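Local coordinates for protein endoglucanase (Clostridium thermocellum, PDB 2E4T) that probably hydrolyses internal beta-1,4-glucosidic bonds in the backbones of cellulose and xyloglucan, the family 44 module being one part of a longer multidomain enzyme, at residues A36-K41 / K100-T105; A112-A117 / T128-R133; D442-H447 / S467-T472. One frame throughout, in Å; residues are numbered along the deposited sequence.

Contact 1 of 3, residues A36-K41 / K100-T105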
loop_
_atom_site.group_PDB
_atom_site.type_symbol
_atom_site.label_atom_id
_atom_site.label_comp_id
_atom_site.label_asym_id
_atom_site.label_seq_id
_atom_site.Cartn_x
_atom_site.Cartn_y
_atom_site.Cartn_z
ATOM N N ALA A 36 12.498 -9.401 -0.032
ATOM C CA ALA A 36 12.173 -8.900 -1.372
ATOM C C ALA A 36 12.821 -7.537 -1.467
ATOM O O ALA A 36 13.024 -6.827 -0.458
ATOM C CB ALA A 36 10.679 -8.747 -1.572
ATOM N N THR A 37 13.137 -7.139 -2.695
ATOM C CA THR A 37 13.565 -5.769 -2.967
ATOM C C THR A 37 12.314 -4.920 -3.068
ATOM O O THR A 37 11.434 -5.176 -3.934
ATOM C CB THR A 37 14.363 -5.751 -4.284
ATOM O OG1 THR A 37 15.501 -6.629 -4.144
ATOM C CG2 THR A 37 14.779 -4.350 -4.653
ATOM N N VAL A 38 12.121 -4.017 -2.119
ATOM C CA VAL A 38 10.931 -3.179 -2.096
ATOM C C VAL A 38 11.312 -1.747 -2.396
ATOM O O VAL A 38 12.455 -1.320 -2.260
ATOM C CB VAL A 38 10.175 -3.271 -0.746
ATOM C CG1 VAL A 38 9.780 -4.729 -0.441
ATOM C CG2 VAL A 38 10.941 -2.670 0.417
ATOM N N THR A 39 10.275 -0.967 -2.815
ATOM C CA THR A 39 10.534 0.413 -3.250
ATOM C C THR A 39 9.820 1.453 -2.393
ATOM O O THR A 39 9.916 2.645 -2.648
ATOM C CB THR A 39 10.142 0.592 -4.708
ATOM O OG1 THR A 39 8.734 0.366 -4.816
ATOM C CG2 THR A 39 10.899 -0.371 -5.618
ATOM N N ALA A 40 9.134 0.983 -1.334
ATOM C CA ALA A 40 8.573 1.895 -0.341
ATOM C C ALA A 40 8.489 1.083 0.973
ATOM O O ALA A 40 8.297 -0.126 0.968
ATOM C CB ALA A 40 7.171 2.414 -0.736
ATOM N N LYS A 41 8.654 1.832 2.086
ATOM C CA LYS A 41 8.456 1.268 3.415
ATOM C C LYS A 41 7.491 2.161 4.179
ATOM O O LYS A 41 7.704 3.377 4.270
ATOM C CB LYS A 41 9.785 1.166 4.186
ATOM C CG LYS A 41 10.657 0.011 3.757
ATOM C CD LYS A 41 10.022 -1.381 3.907
ATOM C CE LYS A 41 9.494 -1.723 5.282
ATOM N NZ LYS A 41 10.575 -1.804 6.325
ATOM N N LYS A 100 18.769 -0.089 2.436
ATOM C CA LYS A 100 18.291 -1.054 1.451
ATOM C C LYS A 100 17.895 -0.316 0.143
ATOM O O LYS A 100 17.240 -0.895 -0.708
ATOM C CB LYS A 100 17.051 -1.792 2.002
ATOM C CG LYS A 100 17.289 -2.612 3.234
ATOM C CD LYS A 100 18.453 -3.590 3.134
ATOM C CE LYS A 100 18.288 -4.592 2.039
ATOM N NZ LYS A 100 19.118 -5.739 2.309
ATOM N N ASN A 101 18.322 0.946 -0.022
ATOM C CA ASN A 101 18.092 1.664 -1.265
ATOM C C ASN A 101 16.581 1.814 -1.536
ATOM O O ASN A 101 16.132 1.771 -2.705
ATOM C CB ASN A 101 18.790 0.982 -2.462
ATOM C CG ASN A 101 20.248 0.742 -2.169
ATOM O OD1 ASN A 101 20.688 -0.395 -1.867
ATOM N ND2 ASN A 101 21.018 1.769 -2.252
ATOM N N VAL A 102 15.792 1.994 -0.484
ATOM C CA VAL A 102 14.340 2.215 -0.640
ATOM C C VAL A 102 14.083 3.705 -0.798
ATOM O O VAL A 102 14.472 4.475 0.090
ATOM C CB VAL A 102 13.604 1.683 0.602
ATOM C CG1 VAL A 102 12.127 2.041 0.511
ATOM C CG2 VAL A 102 13.767 0.177 0.713
ATOM N N PRO A 103 13.452 4.143 -1.901
ATOM C CA PRO A 103 13.346 5.592 -2.170
ATOM C C PRO A 103 12.185 6.259 -1.505
ATOM O O PRO A 103 12.167 7.483 -1.504
ATOM C CB PRO A 103 13.210 5.644 -3.685
ATOM C CG PRO A 103 12.478 4.397 -4.040
ATOM C CD PRO A 103 13.096 3.331 -3.107
ATOM N N TYR A 104 11.238 5.552 -0.894
ATOM C CA TYR A 104 10.086 6.197 -0.279
ATOM C C TYR A 104 9.894 5.614 1.112
ATOM O O TYR A 104 9.678 4.417 1.259
ATOM C CB TYR A 104 8.792 6.000 -1.114
ATOM C CG TYR A 104 7.762 7.066 -0.854
ATOM C CD1 TYR A 104 7.458 8.007 -1.833
ATOM C CD2 TYR A 104 7.076 7.159 0.380
ATOM C CE1 TYR A 104 6.569 9.048 -1.611
ATOM C CE2 TYR A 104 6.166 8.188 0.605
ATOM C CZ TYR A 104 5.943 9.142 -0.365
ATOM O OH TYR A 104 5.098 10.186 -0.059
ATOM N N THR A 105 9.908 6.498 2.147
ATOM C CA THR A 105 9.511 6.139 3.486
ATOM C C THR A 105 8.276 6.951 3.848
ATOM O O THR A 105 8.248 8.181 3.665
ATOM C CB THR A 105 10.636 6.431 4.476
ATOM O OG1 THR A 105 11.756 5.598 4.132
ATOM C CG2 THR A 105 10.211 6.113 5.911
HETATM O O HOH W 1 14.579 -0.326 -3.886
#
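Lys41 N donates to Tyr104 O at 2.9 Å in a nearly straight bond (160° at the hydrogen) that reaches the oxygen close to the line of its C=O. The same oxygen receives a CA-H...O contact from Ala40 CA, and another runs from Thr105 CA to Lys41 O at 3.4 Å. Tyr104 O thus takes one true hydrogen bond and one weaker CA-H...O contact. A water donates at one end to Val38 O and at the other to Asn101 O, bridging the loops ahead of the two strands.

Parallel pairing of this kind belongs to the TIM-like barrel. Strands 40-43 and 104-109 are neighbours joined through helix 88-99 in a beta-alpha-beta crossover, and that helix ends in a Schellman motif with Asn101 as C-prime, just before Val102.

The apolar contacts centre on Val102. Its CG1 lies over the backbone at Ala40, 3.7 Å from Ala40 CA, placed there by a chi1 of 174° that sets it opposite the backbone N, while CG2 turns to Val38 and stands 4.0 Å from Val38 CG2. On the other side of the sheet from Lys41 and Thr105, Ala40 CB meets Tyr104 CB at 4.0 Å; beyond it the Tyr104 hydroxyl bonds to Glu226. Pro103 CD lies 3.3 Å from Thr39 O, a buried carbonyl oxygen that has no polar partner in the model.

Contact 2 of 3, residues A112-A117 / T128-R133; sequences AGYVSA and TAPSSR
Tyr114 reaches across to Ala129 and Pro130 with its whole side chain. Its CB starts 4.0 Å from Ala129 CB. CG is anti to the carbonyl carbon (chi1 -65°), which swings the ring under that same methyl: Ala129 CB stands 3.4 Å from the centroid, 16° off the ring normal, in a CH-pi contact over one face. The methyl is shifted toward the rim, so CD2 is its nearest ring atom at 3.3 Å. Farther out the partner changes. Tyr114 CE1 lies 3.9 Å from Pro130 CB, met obliquely, and Tyr114 OH ends 3.7 Å from Pro130 CD. A cis peptide bond joins Ala129 to Pro130, and both residues lie along the one ring.

Just past strand 114-116, Ala117 N donates to Arg133 O at 2.9 Å. The bond is straight at the hydrogen (166°), but the donor lies well above the carbonyl plane. Arg133 N is itself held by Ser131 OG in an ST turn, while the guanidinium turns to salt bridges with Asp118 and Glu127.

Strand 114-116 pairs with 134-138 in a small sheet near the calcium site, and the 128-133 loop leads directly into 134-138. Between the two segments the chemistry is divided: the ring meets the loop through dispersion and CH-pi contact, whereas a single backbone hydrogen bond provides the directional polar link.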
loop_
_atom_site.group_PDB
_atom_site.type_symbol
_atom_site.label_atom_id
_atom_site.label_comp_id
_atom_site.label_asym_id
_atom_site.label_seq_id
_atom_site.Cartn_x
_atom_site.Cartn_y
_atom_site.Cartn_z
ATOM N N ALA A 112 -5.173 10.269 16.801
ATOM C CA ALA A 112 -6.309 9.797 17.593
ATOM C C ALA A 112 -6.473 10.645 18.873
ATOM O O ALA A 112 -7.594 10.739 19.384
ATOM C CB ALA A 112 -6.171 8.331 17.934
ATOM N N GLY A 113 -5.401 11.212 19.372
ATOM C CA GLY A 113 -5.472 12.293 20.347
ATOM C C GLY A 113 -4.461 12.223 21.465
ATOM O O GLY A 113 -4.164 13.257 22.080
ATOM N N TYR A 114 -3.942 11.020 21.737
ATOM C CA TYR A 114 -3.026 10.796 22.859
ATOM C C TYR A 114 -2.016 9.715 22.447
ATOM O O TYR A 114 -2.314 8.870 21.564
ATOM C CB TYR A 114 -3.795 10.289 24.093
ATOM C CG TYR A 114 -4.760 11.317 24.634
ATOM C CD1 TYR A 114 -4.365 12.199 25.651
ATOM C CD2 TYR A 114 -6.055 11.442 24.136
ATOM C CE1 TYR A 114 -5.235 13.173 26.122
ATOM C CE2 TYR A 114 -6.930 12.431 24.579
ATOM C CZ TYR A 114 -6.487 13.290 25.588
ATOM O OH TYR A 114 -7.366 14.266 26.041
ATOM N N VAL A 115 -0.892 9.715 23.138
ATOM C CA VAL A 115 0.156 8.717 22.911
ATOM C C VAL A 115 0.663 8.224 24.286
ATOM O O VAL A 115 0.521 8.921 25.326
ATOM C CB VAL A 115 1.352 9.280 22.073
ATOM C CG1 VAL A 115 0.843 9.590 20.662
ATOM C CG2 VAL A 115 1.973 10.488 22.725
ATOM N N SER A 116 1.255 7.037 24.292
ATOM C CA SER A 116 1.684 6.440 25.559
ATOM C C SER A 116 2.652 7.348 26.325
ATOM O O SER A 116 3.691 7.797 25.786
ATOM C CB SER A 116 2.456 5.144 25.265
ATOM O OG SER A 116 1.574 4.148 24.764
ATOM N N ALA A 117 2.372 7.547 27.621
ATOM C CA ALA A 117 3.286 8.285 28.483
ATOM C C ALA A 117 4.434 7.437 29.007
ATOM O O ALA A 117 5.423 8.000 29.499
ATOM C CB ALA A 117 2.526 8.850 29.683
ATOM N N THR A 128 -8.438 5.584 30.805
ATOM C CA THR A 128 -8.744 6.118 29.486
ATOM C C THR A 128 -8.313 7.559 29.442
ATOM O O THR A 128 -8.495 8.351 30.397
ATOM C CB THR A 128 -10.238 5.968 29.188
ATOM O OG1 THR A 128 -10.561 4.577 29.100
ATOM C CG2 THR A 128 -10.677 6.654 27.895
ATOM N N ALA A 129 -7.742 7.989 28.294
ATOM C CA ALA A 129 -7.195 9.327 28.201
ATOM C C ALA A 129 -8.298 10.368 28.385
ATOM O O ALA A 129 -9.428 10.206 27.875
ATOM C CB ALA A 129 -6.566 9.505 26.818
ATOM N N PRO A 130 -7.959 11.527 29.000
ATOM C CA PRO A 130 -6.665 11.857 29.574
ATOM C C PRO A 130 -6.459 11.176 30.937
ATOM O O PRO A 130 -7.399 11.049 31.741
ATOM C CB PRO A 130 -6.734 13.382 29.761
ATOM C CG PRO A 130 -8.226 13.654 29.968
ATOM C CD PRO A 130 -8.916 12.672 29.040
ATOM N N SER A 131 -5.234 10.759 31.174
ATOM C CA SER A 131 -4.824 10.209 32.462
ATOM C C SER A 131 -3.311 10.256 32.536
ATOM O O SER A 131 -2.637 10.566 31.522
ATOM C CB SER A 131 -5.326 8.781 32.670
ATOM O OG SER A 131 -4.488 7.885 31.935
ATOM N N SER A 132 -2.757 9.841 33.670
ATOM C CA SER A 132 -1.313 9.804 33.821
ATOM C C SER A 132 -0.658 8.851 32.822
ATOM O O SER A 132 0.569 8.940 32.606
ATOM C CB SER A 132 -0.928 9.333 35.245
ATOM O OG SER A 132 -1.312 8.010 35.460
ATOM N N ARG A 133 -1.435 7.942 32.220
ATOM C CA ARG A 133 -0.861 6.963 31.292
ATOM C C ARG A 133 -0.649 7.542 29.881
ATOM O O ARG A 133 -0.075 6.832 29.040
ATOM C CB ARG A 133 -1.757 5.728 31.191
ATOM C CG ARG A 133 -2.048 5.081 32.550
ATOM C CD ARG A 133 -0.816 4.669 33.329
ATOM N NE ARG A 133 0.083 3.802 32.566
ATOM C CZ ARG A 133 -0.118 2.507 32.350
ATOM N NH1 ARG A 133 -1.200 1.897 32.835
ATOM N NH2 ARG A 133 0.774 1.832 31.612
#

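Contact 3 of 3, residues D442-H447 / S467-T472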
loop_
_atom_site.group_PDB
_atom_site.type_symbol
_atom_site.label_atom_id
_atom_site.label_comp_id
_atom_site.label_asym_id
_atom_site.label_seq_id
_atom_site.Cartn_x
_atom_site.Cartn_y
_atom_site.Cartn_z
ATOM N N ASP A 442 11.661 4.946 -24.234
ATOM C CA ASP A 442 12.490 4.146 -25.135
ATOM C C ASP A 442 12.000 2.712 -25.170
ATOM O O ASP A 442 12.017 2.049 -24.125
ATOM C CB ASP A 442 13.938 4.202 -24.623
ATOM C CG ASP A 442 14.922 3.756 -25.705
ATOM O OD1 ASP A 442 14.545 2.870 -26.514
ATOM O OD2 ASP A 442 16.063 4.259 -25.776
ATOM N N ASP A 443 11.533 2.232 -26.331
ATOM C CA ASP A 443 11.028 0.863 -26.446
ATOM C C ASP A 443 12.114 -0.143 -26.862
ATOM O O ASP A 443 11.802 -1.289 -27.201
ATOM C CB ASP A 443 9.769 0.771 -27.290
ATOM C CG ASP A 443 9.967 1.113 -28.684
ATOM O OD1 ASP A 443 11.103 1.390 -29.096
ATOM O OD2 ASP A 443 8.935 1.080 -29.419
ATOM N N SER A 444 13.398 0.208 -26.707
ATOM C CA SER A 444 14.453 -0.744 -27.093
ATOM C C SER A 444 14.369 -2.054 -26.309
ATOM O O SER A 444 14.706 -3.112 -26.849
ATOM C CB SER A 444 15.818 -0.100 -26.852
ATOM O OG SER A 444 16.012 0.995 -27.699
ATOM N N LYS A 445 14.008 -1.984 -25.026
ATOM C CA LYS A 445 13.757 -3.192 -24.216
ATOM C C LYS A 445 12.297 -3.153 -23.795
ATOM O O LYS A 445 11.813 -2.190 -23.204
ATOM C CB LYS A 445 14.663 -3.232 -23.007
ATOM C CG LYS A 445 16.132 -3.282 -23.375
ATOM C CD LYS A 445 17.001 -3.770 -22.215
ATOM C CE LYS A 445 18.504 -3.850 -22.583
ATOM N NZ LYS A 445 19.289 -4.051 -21.322
ATOM N N LEU A 446 11.616 -4.230 -24.158
ATOM C CA LEU A 446 10.186 -4.370 -23.840
ATOM C C LEU A 446 10.043 -5.452 -22.779
ATOM O O LEU A 446 10.465 -6.599 -22.984
ATOM C CB LEU A 446 9.415 -4.738 -25.106
ATOM C CG LEU A 446 7.949 -5.093 -24.925
ATOM C CD1 LEU A 446 7.152 -3.892 -24.308
ATOM C CD2 LEU A 446 7.337 -5.479 -26.263
ATOM N N HIS A 447 9.479 -5.065 -21.641
ATOM C CA HIS A 447 9.245 -5.961 -20.527
ATOM C C HIS A 447 7.809 -6.439 -20.497
ATOM O O HIS A 447 6.897 -5.620 -20.663
ATOM C CB HIS A 447 9.521 -5.193 -19.212
ATOM C CG HIS A 447 10.951 -4.860 -19.022
ATOM N ND1 HIS A 447 11.758 -5.595 -18.198
ATOM C CD2 HIS A 447 11.716 -3.879 -19.559
ATOM C CE1 HIS A 447 12.984 -5.071 -18.240
ATOM N NE2 HIS A 447 12.986 -4.023 -19.058
ATOM N N SER A 467 5.978 -2.274 -32.534
ATOM C CA SER A 467 7.044 -1.522 -31.887
ATOM C C SER A 467 7.899 -0.829 -32.864
ATOM O O SER A 467 7.908 -1.248 -34.013
ATOM C CB SER A 467 7.927 -2.469 -31.108
ATOM O OG SER A 467 9.043 -1.755 -30.603
ATOM N N SER A 468 8.659 0.191 -32.455
ATOM C CA SER A 468 9.614 0.805 -33.402
ATOM C C SER A 468 10.881 -0.040 -33.594
ATOM O O SER A 468 11.721 0.276 -34.438
ATOM C CB SER A 468 9.982 2.231 -33.004
ATOM O OG SER A 468 10.963 2.224 -31.990
ATOM N N LYS A 469 10.996 -1.119 -32.836
ATOM C CA LYS A 469 12.159 -2.008 -32.866
ATOM C C LYS A 469 11.720 -3.337 -33.392
ATOM O O LYS A 469 10.543 -3.690 -33.265
ATOM C CB LYS A 469 12.668 -2.192 -31.433
ATOM C CG LYS A 469 12.885 -0.867 -30.773
ATOM C CD LYS A 469 14.142 -0.155 -31.332
ATOM C CE LYS A 469 14.413 1.228 -30.687
ATOM N NZ LYS A 469 13.276 2.186 -30.813
ATOM N N ASN A 470 12.673 -4.072 -33.949
ATOM C CA ASN A 470 12.447 -5.439 -34.369
ATOM C C ASN A 470 13.132 -6.377 -33.367
ATOM O O ASN A 470 14.337 -6.563 -33.348
ATOM C CB ASN A 470 13.071 -5.629 -35.733
ATOM C CG ASN A 470 12.657 -6.922 -36.346
ATOM O OD1 ASN A 470 13.489 -7.721 -36.775
ATOM N ND2 ASN A 470 11.347 -7.153 -36.385
ATOM N N TYR A 471 12.353 -6.915 -32.433
ATOM C CA TYR A 471 12.952 -7.730 -31.334
ATOM C C TYR A 471 13.448 -9.096 -31.847
ATOM O O TYR A 471 12.791 -9.691 -32.731
ATOM C CB TYR A 471 11.912 -7.932 -30.212
ATOM C CG TYR A 471 11.400 -6.625 -29.658
ATOM C CD1 TYR A 471 12.253 -5.781 -28.956
ATOM C CD2 TYR A 471 10.096 -6.243 -29.876
ATOM C CE1 TYR A 471 11.772 -4.533 -28.460
ATOM C CE2 TYR A 471 9.631 -5.000 -29.347
ATOM C CZ TYR A 471 10.479 -4.168 -28.670
ATOM O OH TYR A 471 9.990 -2.953 -28.201
ATOM N N THR A 472 14.593 -9.519 -31.293
ATOM C CA THR A 472 15.207 -10.790 -31.744
ATOM C C THR A 472 15.475 -11.796 -30.618
ATOM O O THR A 472 15.872 -12.932 -30.860
ATOM C CB THR A 472 16.557 -10.529 -32.452
ATOM O OG1 THR A 472 17.450 -9.872 -31.562
ATOM C CG2 THR A 472 16.338 -9.725 -33.703
#
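Asp443 accepts settled hydrogen bonds from Ser468, Lys469 and Tyr471, two at its carboxylate and one at its main-chain oxygen. Strand 442-452 belongs to the nine-stranded mixed sheet of the beta domain beside the TIM-like barrel. Here the chain of 442-447 turns a corner at Ser444 and Lys445, and the loop between strands 459-466 and 474-480 lies against that corner. CG of Asp443 sits between its backbone N and carbonyl carbon (chi1 65°), which carries the carboxylate out to the loop.

Lys469 NZ forms a salt bridge to Asp443 OD1 at 2.9 Å, arriving nearly along the C-O axis, and also donates to Ser468 OG. The lysine chain bends at chi2 and chi4 to bring its ammonium back over the loop. Asp443 OD2 accepts from Ser468 N at 3.2 Å on the syn side, somewhat out of the carboxylate plane, and bonds to Thr16 OG1 of strand 8-22. The ammonium of Lys469 and the N-H of Ser468 would favour the ionised carboxylate. Ser467 OG makes a weak bond to Asp443 OD2, its single proton having Tyr471 OH as another possible acceptor. Ser467 OG itself accepts from Lys469 N at 3.0 Å, an ST turn within the loop.

The main-chain carbonyl of Asp443 is satisfied as well: Tyr471 OH donates to Asp443 O at 2.7 Å, lying in the carbonyl plane. The Tyr471 ring has Asp443 O and Ser444 O at its edge, while the side chains of Leu446 and Tyr471 cross at about a right angle, Leu446 CB standing 3.8 Å from Tyr471 CZ.

In the fold
From the N terminus the chain first runs through strand 8-22 of the nine-stranded sheet, then enters the barrel. Contact 1 closes the long excursion that includes helix 88-99, pairing strands 40-43 and 104-109. Strand 104-109 is followed by strand 114-116, where contact 2 closes a short loop beside the calcium site, about 18 Å from contact 1 between nearest atoms. The remaining barrel strands and helices come next, before the chain returns to the nine-stranded sheet. There contact 3 joins the start of strand 442-452 to the loop after strand 459-466, closing the excursion through both strands. The three lie in series, none nested or crossing; contacts 2 and 3 fall on opposite sides of the chain's centre.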